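Local structure of Sso-CP2 metallo-carboxypetidase (Sulfolobus solfataricus, 4MMO) at residues 66-71 with 110-115; 117-122 with 429-434. The protein is a zinc-binding protein of the M20 peptidase family that probably acts as a carboxypeptidase, trimming residues from the C-terminal end of peptides. All blocks are in the same frame, centred on the assembly; numbering follows the deposited sequence.

Contact 1 (66-71 with 110-115)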
loop_
_atom_site.group_PDB
_atom_site.type_symbol
_atom_site.label_atom_id
_atom_site.label_comp_id
_atom_site.label_asym_id
_atom_site.label_seq_id
_atom_site.Cartn_x
_atom_site.Cartn_y
_atom_site.Cartn_z
ATOM N N LEU A 66 -14.549 -26.026 -35.717
ATOM C CA LEU A 66 -13.658 -25.109 -35.024
ATOM C C LEU A 66 -14.421 -24.264 -33.996
ATOM O O LEU A 66 -15.452 -23.671 -34.306
ATOM C CB LEU A 66 -12.967 -24.197 -36.042
ATOM C CG LEU A 66 -12.081 -23.083 -35.481
ATOM C CD1 LEU A 66 -10.862 -23.659 -34.776
ATOM C CD2 LEU A 66 -11.666 -22.124 -36.585
ATOM N N LEU A 67 -13.901 -24.220 -32.775
ATOM C CA LEU A 67 -14.428 -23.351 -31.727
ATOM C C LEU A 67 -13.571 -22.092 -31.652
ATOM O O LEU A 67 -12.362 -22.176 -31.448
ATOM C CB LEU A 67 -14.421 -24.080 -30.378
ATOM C CG LEU A 67 -14.951 -23.307 -29.162
ATOM C CD1 LEU A 67 -16.385 -22.859 -29.380
ATOM C CD2 LEU A 67 -14.858 -24.159 -27.908
ATOM N N ILE A 68 -14.193 -20.931 -31.833
ATOM C CA ILE A 68 -13.473 -19.660 -31.794
ATOM C C ILE A 68 -13.836 -18.872 -30.535
ATOM O O ILE A 68 -15.003 -18.585 -30.294
ATOM C CB ILE A 68 -13.773 -18.807 -33.045
ATOM C CG1 ILE A 68 -13.315 -19.555 -34.301
ATOM C CG2 ILE A 68 -13.090 -17.438 -32.946
ATOM C CD1 ILE A 68 -13.504 -18.793 -35.600
ATOM N N TYR A 69 -12.820 -18.528 -29.747
ATOM C CA TYR A 69 -13.000 -17.777 -28.510
ATOM C C TYR A 69 -12.481 -16.349 -28.650
ATOM O O TYR A 69 -11.375 -16.121 -29.135
ATOM C CB TYR A 69 -12.281 -18.478 -27.348
ATOM C CG TYR A 69 -12.151 -17.636 -26.092
ATOM C CD1 TYR A 69 -11.074 -16.777 -25.920
ATOM C CD2 TYR A 69 -13.101 -17.705 -25.078
ATOM C CE1 TYR A 69 -10.947 -16.006 -24.783
ATOM C CE2 TYR A 69 -12.980 -16.933 -23.928
ATOM C CZ TYR A 69 -11.902 -16.086 -23.789
ATOM O OH TYR A 69 -11.771 -15.311 -22.658
ATOM N N ASN A 70 -13.298 -15.395 -28.217
ATOM C CA ASN A 70 -12.879 -14.003 -28.081
ATOM C C ASN A 70 -13.608 -13.390 -26.888
ATOM O O ASN A 70 -14.495 -14.017 -26.322
ATOM C CB ASN A 70 -13.181 -13.212 -29.355
ATOM C CG ASN A 70 -12.252 -13.570 -30.503
ATOM O OD1 ASN A 70 -12.644 -14.260 -31.442
ATOM N ND2 ASN A 70 -11.017 -13.086 -30.437
ATOM N N HIS A 71 -13.232 -12.180 -26.492
ATOM C CA HIS A 71 -13.939 -11.501 -25.407
ATOM C C HIS A 71 -14.253 -10.061 -25.775
ATOM O O HIS A 71 -13.404 -9.349 -26.314
ATOM C CB HIS A 71 -13.150 -11.575 -24.099
ATOM C CG HIS A 71 -11.821 -10.885 -24.146
ATOM N ND1 HIS A 71 -11.680 -9.532 -23.962
ATOM C CD2 HIS A 71 -10.577 -11.377 -24.350
ATOM C CE1 HIS A 71 -10.395 -9.212 -24.049
ATOM N NE2 HIS A 71 -9.710 -10.312 -24.284
ATOM N N MET A 110 -13.479 -8.866 -34.415
ATOM C CA MET A 110 -14.294 -8.418 -35.539
ATOM C C MET A 110 -13.675 -8.852 -36.866
ATOM O O MET A 110 -14.391 -9.178 -37.815
ATOM C CB MET A 110 -14.447 -6.896 -35.503
ATOM C CG MET A 110 -15.410 -6.337 -36.533
ATOM S SD MET A 110 -17.109 -6.879 -36.288
ATOM C CE MET A 110 -17.500 -6.111 -34.719
ATOM N N ALA A 111 -12.347 -8.843 -36.927
ATOM C CA ALA A 111 -11.630 -9.317 -38.106
ATOM C C ALA A 111 -12.057 -10.742 -38.429
ATOM O O ALA A 111 -12.436 -11.044 -39.560
ATOM C CB ALA A 111 -10.126 -9.251 -37.882
ATOM N N ARG A 112 -12.025 -11.605 -37.418
ATOM C CA ARG A 112 -12.400 -13.003 -37.589
ATOM C C ARG A 112 -13.826 -13.136 -38.112
ATOM O O ARG A 112 -14.102 -13.978 -38.966
ATOM C CB ARG A 112 -12.264 -13.759 -36.268
ATOM C CG ARG A 112 -10.835 -13.900 -35.783
ATOM C CD ARG A 112 -10.780 -14.619 -34.450
ATOM N NE ARG A 112 -9.407 -14.869 -34.023
ATOM C CZ ARG A 112 -9.073 -15.455 -32.878
ATOM N NH1 ARG A 112 -10.014 -15.854 -32.033
ATOM N NH2 ARG A 112 -7.797 -15.638 -32.575
ATOM N N LEU A 113 -14.724 -12.299 -37.599
ATOM C CA LEU A 113 -16.126 -12.317 -38.018
ATOM C C LEU A 113 -16.276 -11.983 -39.496
ATOM O O LEU A 113 -17.058 -12.611 -40.207
ATOM C CB LEU A 113 -16.948 -11.314 -37.201
ATOM C CG LEU A 113 -17.802 -11.843 -36.050
ATOM C CD1 LEU A 113 -18.511 -10.680 -35.367
ATOM C CD2 LEU A 113 -18.820 -12.864 -36.526
ATOM N N PHE A 114 -15.535 -10.980 -39.952
ATOM C CA PHE A 114 -15.624 -10.555 -41.336
ATOM C C PHE A 114 -14.944 -11.559 -42.275
ATOM O O PHE A 114 -15.350 -11.697 -43.427
ATOM C CB PHE A 114 -15.060 -9.144 -41.508
ATOM C CG PHE A 114 -16.066 -8.063 -41.216
ATOM C CD1 PHE A 114 -17.057 -7.762 -42.136
ATOM C CD2 PHE A 114 -16.036 -7.367 -40.016
ATOM C CE1 PHE A 114 -17.992 -6.781 -41.873
ATOM C CE2 PHE A 114 -16.970 -6.383 -39.748
ATOM C CZ PHE A 114 -17.949 -6.090 -40.677
ATOM N N ALA A 115 -13.935 -12.271 -41.780
ATOM C CA ALA A 115 -13.323 -13.347 -42.556
ATOM C C ALA A 115 -14.353 -14.440 -42.815
ATOM O O ALA A 115 -14.510 -14.901 -43.944
ATOM C CB ALA A 115 -12.116 -13.919 -41.831
#

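Contact 2 (117-122 with 429-434)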
loop_
_atom_site.group_PDB
_atom_site.type_symbol
_atom_site.label_atom_id
_atom_site.label_comp_id
_atom_site.label_asym_id
_atom_site.label_seq_id
_atom_site.Cartn_x
_atom_site.Cartn_y
_atom_site.Cartn_z
ATOM N N LYS A 117 -17.540 -14.185 -42.784
ATOM C CA LYS A 117 -18.546 -13.623 -43.673
ATOM C C LYS A 117 -18.113 -13.729 -45.128
ATOM O O LYS A 117 -18.899 -14.110 -45.994
ATOM C CB LYS A 117 -18.782 -12.153 -43.334
ATOM C CG LYS A 117 -19.838 -11.481 -44.191
ATOM C CD LYS A 117 -19.872 -9.981 -43.949
ATOM C CE LYS A 117 -21.190 -9.382 -44.403
ATOM N NZ LYS A 117 -21.543 -9.768 -45.795
ATOM N N HIS A 118 -16.863 -13.368 -45.391
ATOM C CA HIS A 118 -16.342 -13.382 -46.747
ATOM C C HIS A 118 -16.403 -14.791 -47.326
ATOM O O HIS A 118 -16.883 -14.990 -48.441
ATOM C CB HIS A 118 -14.914 -12.839 -46.773
ATOM C CG HIS A 118 -14.822 -11.384 -46.433
ATOM N ND1 HIS A 118 -13.620 -10.716 -46.326
ATOM C CD2 HIS A 118 -15.783 -10.467 -46.175
ATOM C CE1 HIS A 118 -13.847 -9.453 -46.016
ATOM N NE2 HIS A 118 -15.153 -9.274 -45.918
ATOM N N LEU A 119 -15.942 -15.770 -46.555
ATOM C CA LEU A 119 -15.956 -17.153 -47.010
ATOM C C LEU A 119 -17.383 -17.647 -47.238
ATOM O O LEU A 119 -17.646 -18.353 -48.208
ATOM C CB LEU A 119 -15.228 -18.058 -46.015
ATOM C CG LEU A 119 -13.728 -17.796 -45.844
ATOM C CD1 LEU A 119 -13.113 -18.828 -44.909
ATOM C CD2 LEU A 119 -12.996 -17.800 -47.179
ATOM N N LEU A 120 -18.301 -17.275 -46.350
ATOM C CA LEU A 120 -19.708 -17.633 -46.515
ATOM C C LEU A 120 -20.281 -17.026 -47.793
ATOM O O LEU A 120 -21.017 -17.684 -48.529
ATOM C CB LEU A 120 -20.533 -17.156 -45.316
ATOM C CG LEU A 120 -20.513 -18.005 -44.043
ATOM C CD1 LEU A 120 -21.267 -17.297 -42.927
ATOM C CD2 LEU A 120 -21.111 -19.377 -44.295
ATOM N N ASP A 121 -19.940 -15.765 -48.049
ATOM C CA ASP A 121 -20.448 -15.050 -49.214
ATOM C C ASP A 121 -19.974 -15.670 -50.530
ATOM O O ASP A 121 -20.548 -15.403 -51.586
ATOM C CB ASP A 121 -20.026 -13.577 -49.162
ATOM C CG ASP A 121 -20.777 -12.782 -48.101
ATOM O OD1 ASP A 121 -21.790 -13.284 -47.567
ATOM O OD2 ASP A 121 -20.354 -11.642 -47.813
ATOM N N LYS A 122 -18.927 -16.489 -50.460
ATOM C CA LYS A 122 -18.368 -17.131 -51.645
ATOM C C LYS A 122 -18.582 -18.642 -51.627
ATOM O O LYS A 122 -18.083 -19.355 -52.499
ATOM C CB LYS A 122 -16.868 -16.844 -51.744
ATOM C CG LYS A 122 -16.496 -15.373 -51.745
ATOM C CD LYS A 122 -14.990 -15.209 -51.915
ATOM C CE LYS A 122 -14.487 -13.875 -51.385
ATOM N NZ LYS A 122 -13.498 -14.058 -50.282
ATOM N N GLU A 429 -7.323 -17.105 -44.828
ATOM C CA GLU A 429 -6.361 -18.124 -45.233
ATOM C C GLU A 429 -6.316 -19.263 -44.225
ATOM O O GLU A 429 -6.194 -20.427 -44.607
ATOM C CB GLU A 429 -4.966 -17.521 -45.402
ATOM C CG GLU A 429 -4.730 -16.874 -46.758
ATOM C CD GLU A 429 -4.830 -17.866 -47.904
ATOM O OE1 GLU A 429 -5.101 -17.431 -49.042
ATOM O OE2 GLU A 429 -4.640 -19.081 -47.666
ATOM N N PHE A 430 -6.429 -18.937 -42.939
ATOM C CA PHE A 430 -6.411 -19.974 -41.918
ATOM C C PHE A 430 -7.601 -20.916 -42.076
ATOM O O PHE A 430 -7.451 -22.130 -41.968
ATOM C CB PHE A 430 -6.392 -19.376 -40.510
ATOM C CG PHE A 430 -6.829 -20.341 -39.447
ATOM C CD1 PHE A 430 -5.995 -21.375 -39.046
ATOM C CD2 PHE A 430 -8.082 -20.231 -38.864
ATOM C CE1 PHE A 430 -6.400 -22.277 -38.077
ATOM C CE2 PHE A 430 -8.492 -21.130 -37.897
ATOM C CZ PHE A 430 -7.649 -22.154 -37.502
ATOM N N LEU A 431 -8.775 -20.356 -42.349
ATOM C CA LEU A 431 -9.997 -21.148 -42.465
ATOM C C LEU A 431 -10.043 -21.973 -43.759
ATOM O O LEU A 431 -10.705 -23.004 -43.817
ATOM C CB LEU A 431 -11.231 -20.240 -42.396
ATOM C CG LEU A 431 -11.538 -19.521 -41.069
ATOM C CD1 LEU A 431 -12.647 -18.513 -41.276
ATOM C CD2 LEU A 431 -11.928 -20.499 -39.974
ATOM N N LYS A 432 -9.370 -21.498 -44.801
ATOM C CA LYS A 432 -9.308 -22.228 -46.066
ATOM C C LYS A 432 -8.380 -23.425 -45.927
ATOM O O LYS A 432 -8.589 -24.470 -46.536
ATOM C CB LYS A 432 -8.799 -21.314 -47.181
ATOM C CG LYS A 432 -9.844 -20.375 -47.752
ATOM C CD LYS A 432 -9.205 -19.306 -48.621
ATOM C CE LYS A 432 -10.174 -18.792 -49.669
ATOM N NZ LYS A 432 -9.766 -17.464 -50.202
ATOM N N LEU A 433 -7.369 -23.259 -45.086
ATOM C CA LEU A 433 -6.258 -24.189 -44.988
ATOM C C LEU A 433 -6.496 -25.278 -43.941
ATOM O O LEU A 433 -6.138 -26.442 -44.150
ATOM C CB LEU A 433 -5.009 -23.385 -44.641
ATOM C CG LEU A 433 -3.629 -24.014 -44.766
ATOM C CD1 LEU A 433 -3.419 -24.654 -46.129
ATOM C CD2 LEU A 433 -2.611 -22.925 -44.524
ATOM N N TYR A 434 -7.103 -24.901 -42.819
ATOM C CA TYR A 434 -7.372 -25.845 -41.732
ATOM C C TYR A 434 -8.104 -27.112 -42.188
ATOM O O TYR A 434 -7.707 -28.220 -41.821
ATOM C CB TYR A 434 -8.161 -25.164 -40.609
ATOM C CG TYR A 434 -8.617 -26.111 -39.522
ATOM C CD1 TYR A 434 -7.698 -26.835 -38.773
ATOM C CD2 TYR A 434 -9.963 -26.278 -39.241
ATOM C CE1 TYR A 434 -8.110 -27.700 -37.779
ATOM C CE2 TYR A 434 -10.385 -27.139 -38.243
ATOM C CZ TYR A 434 -9.456 -27.846 -37.517
ATOM O OH TYR A 434 -9.875 -28.704 -36.529
#

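Contact 1 (66-71 with 110-115)
Arg-112 and Asn-70 make the polar part of this contact. NH1 of Arg-112 lies 3.1 Å from OD1 of Asn-70, but the angle at the hydrogen is only 134°, so the hydrogen bond is weak, and the amide and guanidinium planes stand 59° apart. Both groups have partners elsewhere: NH1 of Arg-112 also donates to the carbonyl oxygen of Met-162, and ND2 of Asn-70 to OD1 of Asn-105. The same NH1 comes within 3.2 Å of the backbone O of Tyr-69, which sits at the guanidinium edge, near its plane. Backbone oxygens of Met-162 and, weakly through NH2, Ala-398 thus take up the buried guanidinium alongside Asn-70.

The apolar part is carried by Ile-68. Its CG2, anti to the backbone N, passes the arginine 3.6 Å from NH1 and 3.9 Å from CD. Arg-112 is extended from CG to NE, and that reach spans the gap between segments 66-71 and 110-115, whose axes come no closer than 10.4 Å.

These two segment axes run at 145°, nearer antiparallel than parallel. This is a helix laid on the central mixed sheet of an M20 catalytic domain. Strand 65-71 ends at His-71, which binds zinc with Asp-104 and Glu-163, and whose backbone N shares Asn-105 OD1 with Asn-70, so the contact lies next to the metal site.

Contact 2 (117-122 with 429-434)
Leu-119 reaches from helix 102-121 into the side of helix 417-433, and its two methyls meet different residues there. The CA-CB bond points toward the second helix, and a chi1 of -64° sets CG anti to the carbonyl carbon, beside the backbone N. CB and CG serve as the stem; across the contact, the touching is done by the branches. CD1 goes to Leu-431, approaching its CB at 3.4 Å and its CD1 at 3.7 Å, a close apolar fit. CD2 turns instead to the aliphatic part of Lys-432, 3.9 Å from CE and 4.1 Å from CG. The lysine chain, extended beyond CG, crosses this methyl at a slant, with CE and CG nearest, while its ammonium group carries on past it. That NZ has a long, weak ion pair with Glu-124 and stands 5.1 Å from NZ of Lys-122, a like charge that the carboxylate probably helps to offset.

An alanine in place of Leu-119 would remove both methyls and would probably open a gap beside Leu-431, leaving the Lys-432 chain without this methyl against it.

Beside it, ND1 of the preceding His-118 is hydrogen-bonded to OE2 of Glu-428, about a turn before Leu-431. The nearest CA atoms, those of Leu-119 and Lys-432, are 8.4 Å apart, a spacing bridged by side chains. The arrangement is helix-helix packing within the alpha/beta catalytic domain, joining the C-terminal ends of two helices far apart in sequence and away from the zinc site.

Helix 102-121 serves both contacts: 110-115 faces strand 66-71 in contact 1, and 117-122 faces helix 417-433 in contact 2. The contact centres are about 12 Å apart, and segments 66-71 and 429-434 also touch, through Leu-66, whose CD2 packs 3.6 Å from CE2 of Phe-430 and 3.8 Å from CD2 of Leu-431. Contact 1 is fully buried, its centre about 16 Å from the chain centre, and sets a charged group among polar atoms close to the metal site. Contact 2 lies farther out, its centre at about 27 Å; two of its touching residues are buried and the third, a lysine, is partly exposed. Its cross-segment chemistry is apolar, with charges kept to the margin. The buried areas are nonetheless similar, 141 and 154 Å².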